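PDB 4LOW: acRAF from Thiomonas intermedia, which acts as an assembly factor for RuBisCO in the alpha-carboxysome and resembles pterin-4a-carbinolamine dehydratases. Local coordinates for residues 25-28 and 29-33. Sequence-based numbering, arbitrary orientation.
Sequences GSYA and QTRAF. With FMT (formic acid), chain J.
Gly25 passes its backbone close to the amide end of Gln29, with its C atom 3.4 Å from Gln29 OE1. Ser26 follows as the N-cap of helix 27-44. Ser26 OG accepts from Gln29 N at 3.2 Å, with an N-H...O angle of 157°. Ser26 OG donates to Gln29 OE1 at 2.7 Å, tilted from the plane of that amide. The OG sits between the backbone N and the carbonyl carbon of Ser26 (chi1 62°), which turns it back over the first helical turn. One hydroxyl thus links both the backbone and the side chain of Gln29. Ser26 O accepts from Thr30 N, and the Thr30 hydroxyl is hydrogen-bonded to Thr55 O.

Tyr27 O accepts a hydrogen bond from Arg31 N at 2.8 Å, nearly straight. The two side chains run alongside each other. Arg31 CB lies over one face of the Tyr27 ring, offset toward the rim, in a CH-pi contact, 4.1 Å from the centroid. Arg31 CD reaches the phenol end, 3.2 Å from Tyr27 OH. A water donates to Tyr27 OH and accepts from Arg31 NH1. Tyr27 OH also bonds Glu42 of the second subunit. The guanidinium meets O1 of a formic acid molecule, probably from the crystallisation liquor, at its edge, where NH1 and NH2 both donate. Arg31 NH2 forms a salt bridge with Asp35, and Arg31 of the second subunit also binds the formic acid. With an alanine here, the salt bridge and the bonds to the water and formic acid would probably be lost in both subunits, leaving Asp35 without this charged mate.

Ala28 O accepts from Ala32 N at 3.0 Å, continuing the i to i+4 pattern. The whole is a serine N-cap and first turn of an alpha-helix, whose Tyr27 and Arg31 lie at the dimer interface.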
# COMPACT_ATOMS: atom_id res chain seq x y z
N GLY A 25 13.67 7.89 4.50
CA GLY A 25 14.72 7.50 5.43
C GLY A 25 14.27 6.71 6.63
O GLY A 25 15.13 6.27 7.38
N SER A 26 12.97 6.61 6.90
CA SER A 26 12.48 5.95 8.09
C SER A 26 11.04 5.56 7.91
O SER A 26 10.35 6.16 7.08
CB SER A 26 12.56 6.90 9.29
OG SER A 26 11.73 8.04 9.07
N TYR A 27 10.59 4.69 8.79
CA TYR A 27 9.17 4.33 8.83
C TYR A 27 8.31 5.57 9.10
O TYR A 27 7.28 5.75 8.46
CB TYR A 27 8.88 3.28 9.92
CG TYR A 27 7.40 2.96 10.04
CD1 TYR A 27 6.78 2.11 9.13
CD2 TYR A 27 6.60 3.61 10.98
CE1 TYR A 27 5.41 1.87 9.18
CE2 TYR A 27 5.22 3.36 11.05
CZ TYR A 27 4.64 2.51 10.13
OH TYR A 27 3.30 2.24 10.15
N ALA A 28 8.72 6.43 10.03
CA ALA A 28 7.91 7.61 10.35
C ALA A 28 7.64 8.44 9.12
O ALA A 28 6.53 8.92 8.94
CB ALA A 28 8.61 8.47 11.40
N GLN A 29 8.65 8.62 8.27
CA GLN A 29 8.49 9.45 7.09
C GLN A 29 7.60 8.76 6.05
O GLN A 29 6.73 9.38 5.44
CB GLN A 29 9.87 9.80 6.48
CG GLN A 29 10.66 10.79 7.36
CD GLN A 29 12.16 10.75 7.14
OE1 GLN A 29 12.83 9.73 7.35
NE2 GLN A 29 12.72 11.87 6.75
N THR A 30 7.81 7.45 5.88
CA THR A 30 6.98 6.69 4.93
C THR A 30 5.52 6.70 5.38
O THR A 30 4.61 6.92 4.58
CB THR A 30 7.46 5.24 4.93
OG1 THR A 30 8.84 5.23 4.64
CG2 THR A 30 6.73 4.38 3.91
N ARG A 31 5.29 6.54 6.69
CA ARG A 31 3.93 6.50 7.22
C ARG A 31 3.25 7.85 7.11
O ARG A 31 2.06 7.92 6.80
CB ARG A 31 3.97 5.99 8.67
CG ARG A 31 2.63 5.67 9.26
CD ARG A 31 1.90 4.59 8.46
NE ARG A 31 0.85 5.13 7.62
CZ ARG A 31 0.00 4.41 6.91
NH1 ARG A 31 0.23 3.11 6.72
NH2 ARG A 31 -1.04 4.98 6.34
N ALA A 32 3.99 8.94 7.35
CA ALA A 32 3.39 10.28 7.21
C ALA A 32 2.99 10.47 5.76
O ALA A 32 1.91 10.98 5.50
CB ALA A 32 4.39 11.33 7.64
N PHE A 33 3.81 10.03 4.82
CA PHE A 33 3.46 10.17 3.40
C PHE A 33 2.21 9.32 3.07
O PHE A 33 1.30 9.78 2.39
CB PHE A 33 4.66 9.76 2.57
CG PHE A 33 4.38 9.72 1.10
CD1 PHE A 33 4.28 10.90 0.36
CD2 PHE A 33 4.35 8.53 0.42
CE1 PHE A 33 4.13 10.88 -1.02
CE2 PHE A 33 4.21 8.51 -0.97
CZ PHE A 33 4.11 9.69 -1.68
C FMT J . -1.64 2.52 3.82
O1 FMT J . -1.89 2.17 4.97
O2 FMT J . -2.00 3.72 3.45
O HOH W 1 2.46 1.44 7.56